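Cell death-related nuclease 4 (Caenorhabditis elegans, PDB 3CM6) degrades RNA and DNA from the 3' end, preferring single-stranded RNA, and takes part in apoptotic DNA degradation as a metal-dependent homodimeric exonuclease. Local coordinates at residues B[24-29]-B[124-129]; B[45-50]-B[190-195]; B[113-118]-B[262-267]. All coordinates share one frame; numbering follows the deposited sequence.

How the interactions relate
Interactions 1 and 2 lie in the buried part of the exonuclease domain; interaction 3 is a surface contact farther from the chain centre. The first two hold neighbouring strands of one sheet, 20-28 and 41-50, against helices 124-136 and 191-207, and together they bring Asp-25, Glu-27 and Asp-194 to the metal. Interaction 1 combines a backbone-to-carboxylate bond with apolar packing, whereas interaction 2 is apolar and sulfur contact without any hydrogen bond across it. Interaction 3 joins the turn leading into strand 116-120 of the same sheet to a late loop, through a ring face and a water. Phe-118, on the strand that follows, packs on Leu-24, Leu-126 and Ile-46, so segment 113-118 adjoins both other contacts.

Interaction 1: B[24-29]-B[124-129]; sequences LDFETT and QDLWRI. With ER3 (erbium (III) ion), chain F.
Asp-125 on helix 124-136 meets the backbone of strand 20-28 through the one hydrogen bond across this contact. Phe-26 N donates to Asp-125 OD1 at 3.2 Å, with an N-H...O angle of 162°, and comes in nearly along the C-O axis of the carboxylate. The carboxylate reaches the strand because CG stands anti to the carbonyl carbon (chi1 -62°).

Apolar contacts lie to either side of that bond along the strand. Leu-24 CD2 sits 3.6 Å from Leu-126 CD2, the two leucines crossing at a slant. Leu-126 CD2 also lies at the edge of the Phe-26 ring, and Ile-129 CG2 approaches it obliquely, 3.9 Å from Phe-26 CD2. Farther along, Thr-28 and Ile-129 meet tip to tip, CG2 to CG2 at 3.6 Å. Phe-44 of the neighbouring strand 41-50 also meets the Phe-26 ring. A polar atom meets this ring too: Asp-125 O lies at its edge, near the plane, 3.5 Å from Phe-26 CD2.

The acidic groups form the third set of contacts. Asp-25 leaves the strand away from the helix, but its OD1 comes back to within 3.2 Å of Asp-125 OD1, two acceptors with carboxylate planes 53° apart. Asp-25 and Glu-27 belong to the magnesium site, with Asp-194 completing it; here an erbium ion occupies the site, touching all three, though its distances to the carboxylates of Asp-25 and Glu-27 are doubtful. Asp-125 OD1 is 5.1 Å from the erbium atom, too far for direct coordination.

So many carboxylates close together are likely to repel one another, and the metal probably offsets much of that. The bond from Phe-26 N steadies Asp-125 beside the site, a position consistent with the second acidic motif of DEDD-type exonucleases.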
loop_
_atom_site.group_PDB
_atom_site.type_symbol
_atom_site.label_atom_id
_atom_site.label_comp_id
_atom_site.label_asym_id
_atom_site.label_seq_id
_atom_site.Cartn_x
_atom_site.Cartn_y
_atom_site.Cartn_z
ATOM N N LEU B 24 -22.866 -3.511 12.506
ATOM C CA LEU B 24 -21.614 -2.863 12.196
ATOM C C LEU B 24 -20.836 -3.647 11.162
ATOM O O LEU B 24 -20.871 -4.890 11.124
ATOM C CB LEU B 24 -20.764 -2.690 13.448
ATOM C CG LEU B 24 -19.367 -2.105 13.215
ATOM C CD1 LEU B 24 -19.360 -0.610 13.497
ATOM C CD2 LEU B 24 -18.373 -2.796 14.101
ATOM N N ASP B 25 -20.132 -2.902 10.322
ATOM C CA ASP B 25 -19.255 -3.503 9.359
ATOM C C ASP B 25 -18.123 -2.578 8.925
ATOM O O ASP B 25 -18.334 -1.386 8.681
ATOM C CB ASP B 25 -20.044 -3.942 8.151
ATOM C CG ASP B 25 -19.252 -4.845 7.277
ATOM O OD1 ASP B 25 -18.743 -5.864 7.791
ATOM O OD2 ASP B 25 -19.114 -4.527 6.091
ATOM N N PHE B 26 -16.924 -3.151 8.859
ATOM C CA PHE B 26 -15.733 -2.451 8.421
ATOM C C PHE B 26 -15.221 -3.064 7.122
ATOM O O PHE B 26 -15.293 -4.284 6.919
ATOM C CB PHE B 26 -14.615 -2.577 9.454
ATOM C CG PHE B 26 -14.823 -1.788 10.730
ATOM C CD1 PHE B 26 -15.009 -0.413 10.707
ATOM C CD2 PHE B 26 -14.755 -2.436 11.973
ATOM C CE1 PHE B 26 -15.163 0.294 11.898
ATOM C CE2 PHE B 26 -14.914 -1.738 13.162
ATOM C CZ PHE B 26 -15.111 -0.379 13.136
ATOM N N GLU B 27 -14.702 -2.229 6.240
ATOM C CA GLU B 27 -13.873 -2.743 5.162
ATOM C C GLU B 27 -12.461 -2.222 5.372
ATOM O O GLU B 27 -12.273 -1.115 5.921
ATOM C CB GLU B 27 -14.423 -2.349 3.782
ATOM C CG GLU B 27 -15.822 -2.920 3.434
ATOM C CD GLU B 27 -15.973 -4.436 3.632
ATOM O OE1 GLU B 27 -14.957 -5.190 3.627
ATOM O OE2 GLU B 27 -17.145 -4.884 3.787
ATOM N N THR B 28 -11.469 -3.016 4.956
ATOM C CA THR B 28 -10.063 -2.662 5.224
ATOM C C THR B 28 -9.190 -2.722 3.983
ATOM O O THR B 28 -9.508 -3.411 3.007
ATOM C CB THR B 28 -9.402 -3.595 6.303
ATOM O OG1 THR B 28 -9.297 -4.931 5.793
ATOM C CG2 THR B 28 -10.197 -3.626 7.595
ATOM N N THR B 29 -8.060 -2.028 4.048
ATOM C CA THR B 29 -6.974 -2.266 3.115
ATOM C C THR B 29 -6.589 -3.734 3.243
ATOM O O THR B 29 -6.694 -4.315 4.333
ATOM C CB THR B 29 -5.742 -1.439 3.464
ATOM O OG1 THR B 29 -5.296 -1.785 4.784
ATOM C CG2 THR B 29 -6.045 0.026 3.415
ATOM N N GLN B 124 -14.285 -10.886 13.405
ATOM C CA GLN B 124 -13.219 -10.105 12.738
ATOM C C GLN B 124 -13.298 -8.593 12.952
ATOM O O GLN B 124 -12.274 -7.930 13.141
ATOM C CB GLN B 124 -13.114 -10.403 11.221
ATOM C CG GLN B 124 -12.862 -11.872 10.798
ATOM C CD GLN B 124 -11.598 -12.464 11.414
ATOM O OE1 GLN B 124 -10.559 -11.806 11.464
ATOM N NE2 GLN B 124 -11.688 -13.703 11.903
ATOM N N ASP B 125 -14.506 -8.049 12.919
ATOM C CA ASP B 125 -14.680 -6.615 12.865
ATOM C C ASP B 125 -14.180 -5.931 14.151
ATOM O O ASP B 125 -13.507 -4.861 14.097
ATOM C CB ASP B 125 -16.151 -6.252 12.605
ATOM C CG ASP B 125 -16.674 -6.779 11.261
ATOM O OD1 ASP B 125 -16.802 -5.981 10.318
ATOM O OD2 ASP B 125 -16.999 -7.991 11.154
ATOM N N LEU B 126 -14.508 -6.532 15.299
ATOM C CA LEU B 126 -14.180 -5.923 16.580
ATOM C C LEU B 126 -12.922 -6.484 17.222
ATOM O O LEU B 126 -12.089 -5.719 17.714
ATOM C CB LEU B 126 -15.384 -5.913 17.531
ATOM C CG LEU B 126 -16.564 -5.016 17.096
ATOM C CD1 LEU B 126 -17.674 -5.004 18.118
ATOM C CD2 LEU B 126 -16.104 -3.580 16.839
ATOM N N TRP B 127 -12.749 -7.801 17.186
ATOM C CA TRP B 127 -11.575 -8.392 17.815
ATOM C C TRP B 127 -10.305 -8.009 17.041
ATOM O O TRP B 127 -9.323 -7.575 17.639
ATOM C CB TRP B 127 -11.708 -9.916 17.968
ATOM C CG TRP B 127 -10.358 -10.613 18.042
ATOM C CD1 TRP B 127 -9.504 -10.605 19.100
ATOM C CD2 TRP B 127 -9.706 -11.371 17.005
ATOM N NE1 TRP B 127 -8.368 -11.309 18.797
ATOM C CE2 TRP B 127 -8.463 -11.796 17.521
ATOM C CE3 TRP B 127 -10.050 -11.734 15.696
ATOM C CZ2 TRP B 127 -7.542 -12.571 16.761
ATOM C CZ3 TRP B 127 -9.143 -12.510 14.947
ATOM C CH2 TRP B 127 -7.912 -12.916 15.481
ATOM N N ARG B 128 -10.323 -8.156 15.717
ATOM C CA ARG B 128 -9.125 -7.864 14.934
ATOM C C ARG B 128 -9.079 -6.420 14.428
ATOM O O ARG B 128 -8.173 -5.647 14.783
ATOM C CB ARG B 128 -8.938 -8.862 13.781
ATOM C CG ARG B 128 -7.593 -8.691 13.066
ATOM C CD ARG B 128 -7.311 -9.793 12.031
ATOM N NE ARG B 128 -8.410 -9.909 11.072
ATOM C CZ ARG B 128 -8.597 -9.108 10.020
ATOM N NH1 ARG B 128 -7.750 -8.117 9.741
ATOM N NH2 ARG B 128 -9.631 -9.310 9.231
ATOM N N ILE B 129 -10.070 -6.064 13.609
ATOM C CA ILE B 129 -10.019 -4.818 12.854
ATOM C C ILE B 129 -10.120 -3.579 13.741
ATOM O O ILE B 129 -9.285 -2.702 13.629
ATOM C CB ILE B 129 -11.075 -4.800 11.734
ATOM C CG1 ILE B 129 -10.827 -5.962 10.773
ATOM C CG2 ILE B 129 -11.108 -3.430 11.044
ATOM C CD1 ILE B 129 -12.018 -6.290 9.874
HETATM ER ER ER3 F . -17.789 -7.088 5.402
#

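Interaction 2: B[45-50]-B[190-195]; sequences AIVAYD and DAMDDC
Ala-45 and Met-192 have their CA atoms 5.5 Å apart, and Val-47 and Cys-195 theirs 6.3 Å apart, where the short stretches of strand and helix run in nearly the same direction, axes 28° from parallel and 7.5 Å apart at closest.

No hydrogen bond crosses between them; methyl groups and sulfur fill the interface. Ala-45 CB faces Ala-191 CB at 3.7 Å, two small residues that let the first helical turn settle onto the strand. Val-47 does most with a single branch: its CG2 touches both Met-192 SD, at 3.3 Å, and Cys-195 CB, at 3.5 Å. Met-192 starts off beside the helix, but its chain folds at chi2 (52°) and again at chi3, which brings the thioether against the strand, across the valine at about a right angle, and leaves CE 3.9 Å from Ile-46 O. On the other flank of the turn, Cys-195 SG lies 3.3 Å from Ala-45 O, a carbonyl that also probably accepts from Asp-25 N in the adjoining strand.

Asp-190 occupies the N-cap of the helix, its OD1 accepting weak bonds from Met-192 N and Asp-193 N. One turn on, Asp-194 points to the metal rather than to this strand, joining Asp-25 and Glu-27, while its OD1 accepts from His-189 N.

Strand 41-50 is hydrogen-bonded between strands 20-28 and 55-67. Helix 191-207 covers one side of it, while Ile-46 points the other way, onto Phe-102 and Trp-105 of helix 95-109, so that helices pack on both sides of the sheet.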
loop_
_atom_site.group_PDB
_atom_site.type_symbol
_atom_site.label_atom_id
_atom_site.label_comp_id
_atom_site.label_asym_id
_atom_site.label_seq_id
_atom_site.Cartn_x
_atom_site.Cartn_y
_atom_site.Cartn_z
ATOM N N ALA B 45 -19.402 1.414 8.394
ATOM C CA ALA B 45 -20.853 1.374 8.126
ATOM C C ALA B 45 -21.679 0.804 9.280
ATOM O O ALA B 45 -21.357 -0.259 9.833
ATOM C CB ALA B 45 -21.130 0.593 6.871
ATOM N N ILE B 46 -22.745 1.513 9.639
ATOM C CA ILE B 46 -23.646 1.078 10.720
ATOM C C ILE B 46 -25.087 1.347 10.330
ATOM O O ILE B 46 -25.377 2.380 9.733
ATOM C CB ILE B 46 -23.386 1.813 12.049
ATOM C CG1 ILE B 46 -21.918 1.734 12.449
ATOM C CG2 ILE B 46 -24.256 1.233 13.165
ATOM C CD1 ILE B 46 -21.576 2.632 13.598
ATOM N N VAL B 47 -25.967 0.397 10.651
ATOM C CA VAL B 47 -27.418 0.539 10.515
ATOM C C VAL B 47 -28.060 0.115 11.830
ATOM O O VAL B 47 -27.672 -0.899 12.428
ATOM C CB VAL B 47 -28.001 -0.331 9.379
ATOM C CG1 VAL B 47 -29.415 0.096 9.044
ATOM C CG2 VAL B 47 -27.203 -0.160 8.157
ATOM N N ALA B 48 -29.051 0.892 12.267
ATOM C CA ALA B 48 -29.748 0.642 13.526
ATOM C C ALA B 48 -30.912 -0.347 13.376
ATOM O O ALA B 48 -31.509 -0.450 12.311
ATOM C CB ALA B 48 -30.219 1.948 14.132
ATOM N N TYR B 49 -31.188 -1.088 14.448
ATOM C CA TYR B 49 -32.347 -1.979 14.554
ATOM C C TYR B 49 -33.046 -1.680 15.861
ATOM O O TYR B 49 -32.400 -1.646 16.914
ATOM C CB TYR B 49 -31.906 -3.438 14.537
ATOM C CG TYR B 49 -33.003 -4.432 14.846
ATOM C CD1 TYR B 49 -33.880 -4.866 13.844
ATOM C CD2 TYR B 49 -33.153 -4.958 16.132
ATOM C CE1 TYR B 49 -34.894 -5.778 14.118
ATOM C CE2 TYR B 49 -34.153 -5.867 16.415
ATOM C CZ TYR B 49 -35.025 -6.277 15.403
ATOM O OH TYR B 49 -36.022 -7.188 15.679
ATOM N N ASP B 50 -34.353 -1.434 15.780
ATOM C CA ASP B 50 -35.186 -1.095 16.938
ATOM C C ASP B 50 -35.667 -2.408 17.534
ATOM O O ASP B 50 -36.438 -3.125 16.910
ATOM C CB ASP B 50 -36.368 -0.213 16.493
ATOM C CG ASP B 50 -37.260 0.268 17.655
ATOM O OD1 ASP B 50 -37.825 1.371 17.529
ATOM O OD2 ASP B 50 -37.438 -0.438 18.676
ATOM N N ASP B 190 -19.535 -4.789 0.107
ATOM C CA ASP B 190 -19.856 -3.363 0.225
ATOM C C ASP B 190 -20.456 -3.177 1.613
ATOM O O ASP B 190 -21.608 -3.540 1.858
ATOM C CB ASP B 190 -20.839 -2.897 -0.853
ATOM C CG ASP B 190 -21.239 -1.435 -0.684
ATOM O OD1 ASP B 190 -21.895 -1.077 0.333
ATOM O OD2 ASP B 190 -20.901 -0.629 -1.585
ATOM N N ALA B 191 -19.662 -2.613 2.511
ATOM C CA ALA B 191 -20.026 -2.466 3.906
ATOM C C ALA B 191 -21.518 -2.207 4.221
ATOM O O ALA B 191 -22.084 -2.897 5.072
ATOM C CB ALA B 191 -19.147 -1.425 4.560
ATOM N N MET B 192 -22.150 -1.241 3.550
ATOM C CA MET B 192 -23.547 -0.892 3.856
ATOM C C MET B 192 -24.495 -1.999 3.422
ATOM O O MET B 192 -25.509 -2.250 4.072
ATOM C CB MET B 192 -23.951 0.451 3.233
ATOM C CG MET B 192 -25.357 0.948 3.624
ATOM S SD MET B 192 -25.726 0.998 5.416
ATOM C CE MET B 192 -24.798 2.445 5.907
ATOM N N ASP B 193 -24.154 -2.667 2.326
ATOM C CA ASP B 193 -24.943 -3.791 1.850
ATOM C C ASP B 193 -24.785 -4.993 2.772
ATOM O O ASP B 193 -25.721 -5.776 2.938
ATOM C CB ASP B 193 -24.567 -4.148 0.408
ATOM C CG ASP B 193 -25.211 -3.206 -0.612
ATOM O OD1 ASP B 193 -26.135 -2.453 -0.236
ATOM O OD2 ASP B 193 -24.804 -3.222 -1.794
ATOM N N ASP B 194 -23.596 -5.129 3.361
ATOM C CA ASP B 194 -23.336 -6.136 4.373
ATOM C C ASP B 194 -24.200 -5.882 5.620
ATOM O O ASP B 194 -24.816 -6.804 6.160
ATOM C CB ASP B 194 -21.843 -6.168 4.725
ATOM C CG ASP B 194 -21.001 -6.875 3.667
ATOM O OD1 ASP B 194 -21.591 -7.488 2.743
ATOM O OD2 ASP B 194 -19.737 -6.804 3.749
ATOM N N CYS B 195 -24.261 -4.623 6.041
ATOM C CA CYS B 195 -25.113 -4.216 7.141
ATOM C C CYS B 195 -26.588 -4.552 6.940
ATOM O O CYS B 195 -27.248 -4.990 7.884
ATOM C CB CYS B 195 -24.950 -2.729 7.435
ATOM S SG CYS B 195 -23.396 -2.332 8.262
#

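Interaction 3: B[113-118]-B[262-267]; sequences EGKFAF and FRLEMY
The Tyr-267 ring lies with one face against the backbone of Glu-113 and Gly-114: Gly-114 N stands 3.6 Å above its plane, over the centre, and Glu-113 C is over the same face. Gly-114 CA makes a CH-pi contact, 3.9 Å from the Tyr-267 ring centroid and 22° off the normal. The ring gets there because CG is anti to the backbone N (chi1 -179°). Toward the hydroxyl end, on the same side of the ring, Glu-113 CB comes 3.5 Å from Tyr-267 OH, and the glutamate chain crosses the tyrosine at about a right angle.

Gly-114 has a positive phi (84°), where a CB would be jammed against the carbonyl O of Glu-113, reason enough for a glycine. The carbonyl of Gly-114 is met by Leu-264 CD2 at 3.6 Å. A water lies 2.8 Å from Gly-114 O and 2.9 Å from Leu-264 O, able to bridge them, though it has more acceptors nearby than protons to give. Lys-115 CD rests 4.0 Å from Leu-264 CD1.

Replacing Tyr-267 by an alanine would probably leave the face of the Glu-113 to Gly-114 peptide uncovered and open a gap between turn and loop.

A tyrosine face laid over a glycine backbone, with a CH-pi contact, docks the 3-10 segment 264-266, shortly before zinc ligands Cys-270 and Cys-273, onto the loop entering strand 116-120 of the RNase H-like exonuclease fold.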
loop_
_atom_site.group_PDB
_atom_site.type_symbol
_atom_site.label_atom_id
_atom_site.label_comp_id
_atom_site.label_asym_id
_atom_site.label_seq_id
_atom_site.Cartn_x
_atom_site.Cartn_y
_atom_site.Cartn_z
ATOM N N GLU B 113 -25.038 4.177 26.587
ATOM C CA GLU B 113 -24.047 3.113 26.656
ATOM C C GLU B 113 -24.593 1.971 27.529
ATOM O O GLU B 113 -25.246 2.218 28.546
ATOM C CB GLU B 113 -22.738 3.649 27.241
ATOM C CG GLU B 113 -22.790 3.851 28.801
ATOM C CD GLU B 113 -21.844 4.939 29.345
ATOM O OE1 GLU B 113 -22.103 6.145 29.067
ATOM O OE2 GLU B 113 -20.871 4.588 30.071
ATOM N N GLY B 114 -24.333 0.732 27.124
ATOM C CA GLY B 114 -24.799 -0.441 27.855
ATOM C C GLY B 114 -26.222 -0.854 27.525
ATOM O O GLY B 114 -26.663 -1.934 27.914
ATOM N N LYS B 115 -26.940 0.000 26.797
ATOM C CA LYS B 115 -28.299 -0.314 26.362
ATOM C C LYS B 115 -28.422 -0.502 24.849
ATOM O O LYS B 115 -29.528 -0.692 24.309
ATOM C CB LYS B 115 -29.299 0.717 26.884
ATOM C CG LYS B 115 -29.784 0.420 28.316
ATOM C CD LYS B 115 -30.164 -1.062 28.546
ATOM C CE LYS B 115 -31.503 -1.464 27.881
ATOM N NZ LYS B 115 -32.686 -1.221 28.751
ATOM N N PHE B 116 -27.278 -0.435 24.178
ATOM C CA PHE B 116 -27.184 -0.838 22.788
ATOM C C PHE B 116 -25.997 -1.767 22.657
ATOM O O PHE B 116 -25.087 -1.760 23.505
ATOM C CB PHE B 116 -27.065 0.370 21.836
ATOM C CG PHE B 116 -25.757 1.098 21.922
ATOM C CD1 PHE B 116 -25.628 2.224 22.730
ATOM C CD2 PHE B 116 -24.651 0.664 21.201
ATOM C CE1 PHE B 116 -24.403 2.917 22.820
ATOM C CE2 PHE B 116 -23.427 1.330 21.288
ATOM C CZ PHE B 116 -23.309 2.460 22.099
ATOM N N ALA B 117 -26.005 -2.582 21.612
ATOM C CA ALA B 117 -24.868 -3.451 21.349
ATOM C C ALA B 117 -24.613 -3.558 19.845
ATOM O O ALA B 117 -25.520 -3.425 19.022
ATOM C CB ALA B 117 -25.083 -4.853 21.994
ATOM N N PHE B 118 -23.367 -3.789 19.493
ATOM C CA PHE B 118 -23.034 -4.007 18.113
ATOM C C PHE B 118 -23.237 -5.443 17.673
ATOM O O PHE B 118 -22.945 -6.394 18.417
ATOM C CB PHE B 118 -21.604 -3.572 17.850
ATOM C CG PHE B 118 -21.442 -2.096 17.814
ATOM C CD1 PHE B 118 -21.889 -1.370 16.715
ATOM C CD2 PHE B 118 -20.845 -1.424 18.875
ATOM C CE1 PHE B 118 -21.738 -0.000 16.671
ATOM C CE2 PHE B 118 -20.695 -0.055 18.842
ATOM C CZ PHE B 118 -21.149 0.665 17.733
ATOM N N PHE B 262 -25.257 -13.702 30.597
ATOM C CA PHE B 262 -24.971 -12.305 30.281
ATOM C C PHE B 262 -25.826 -11.367 31.102
ATOM O O PHE B 262 -26.983 -11.646 31.342
ATOM C CB PHE B 262 -25.128 -11.965 28.787
ATOM C CG PHE B 262 -24.894 -10.507 28.499
ATOM C CD1 PHE B 262 -23.603 -9.968 28.589
ATOM C CD2 PHE B 262 -25.964 -9.649 28.230
ATOM C CE1 PHE B 262 -23.380 -8.598 28.373
ATOM C CE2 PHE B 262 -25.752 -8.281 28.014
ATOM C CZ PHE B 262 -24.468 -7.756 28.074
ATOM N N ARG B 263 -25.247 -10.244 31.512
ATOM C CA ARG B 263 -25.977 -9.195 32.226
ATOM C C ARG B 263 -25.536 -7.853 31.688
ATOM O O ARG B 263 -24.358 -7.654 31.417
ATOM C CB ARG B 263 -25.665 -9.243 33.727
ATOM C CG ARG B 263 -26.078 -10.510 34.450
ATOM C CD ARG B 263 -27.614 -10.697 34.490
ATOM N NE ARG B 263 -27.965 -11.846 35.322
ATOM C CZ ARG B 263 -27.892 -13.120 34.934
ATOM N NH1 ARG B 263 -27.500 -13.433 33.700
ATOM N NH2 ARG B 263 -28.212 -14.085 35.787
ATOM N N LEU B 264 -26.482 -6.930 31.551
ATOM C CA LEU B 264 -26.204 -5.588 31.074
ATOM C C LEU B 264 -25.160 -4.878 31.918
ATOM O O LEU B 264 -24.390 -4.081 31.401
ATOM C CB LEU B 264 -27.481 -4.755 31.078
ATOM C CG LEU B 264 -28.650 -5.215 30.218
ATOM C CD1 LEU B 264 -29.895 -4.434 30.619
ATOM C CD2 LEU B 264 -28.322 -4.997 28.740
ATOM N N GLU B 265 -25.140 -5.160 33.219
ATOM C CA GLU B 265 -24.222 -4.490 34.138
ATOM C C GLU B 265 -22.753 -4.886 33.940
ATOM O O GLU B 265 -21.859 -4.248 34.509
ATOM C CB GLU B 265 -24.661 -4.643 35.606
ATOM C CG GLU B 265 -25.387 -5.943 35.951
ATOM C CD GLU B 265 -26.860 -5.948 35.498
ATOM O OE1 GLU B 265 -27.555 -4.899 35.600
ATOM O OE2 GLU B 265 -27.322 -7.017 35.045
ATOM N N MET B 266 -22.504 -5.917 33.126
ATOM C CA MET B 266 -21.133 -6.329 32.768
ATOM C C MET B 266 -20.483 -5.306 31.847
ATOM O O MET B 266 -19.266 -5.289 31.685
ATOM C CB MET B 266 -21.118 -7.701 32.075
ATOM C CG MET B 266 -21.523 -8.865 32.961
ATOM S SD MET B 266 -21.823 -10.424 32.063
ATOM C CE MET B 266 -21.817 -11.565 33.455
ATOM N N TYR B 267 -21.291 -4.455 31.234
ATOM C CA TYR B 267 -20.759 -3.442 30.366
ATOM C C TYR B 267 -19.629 -2.711 31.066
ATOM O O TYR B 267 -19.739 -2.346 32.231
ATOM C CB TYR B 267 -21.846 -2.457 29.972
ATOM C CG TYR B 267 -21.356 -1.377 29.031
ATOM C CD1 TYR B 267 -21.359 -1.587 27.650
ATOM C CD2 TYR B 267 -20.901 -0.137 29.513
ATOM C CE1 TYR B 267 -20.925 -0.613 26.766
ATOM C CE2 TYR B 267 -20.456 0.855 28.617
ATOM C CZ TYR B 267 -20.468 0.592 27.244
ATOM O OH TYR B 267 -20.056 1.528 26.335
HETATM O O HOH W 1 -24.767 -3.881 28.483
#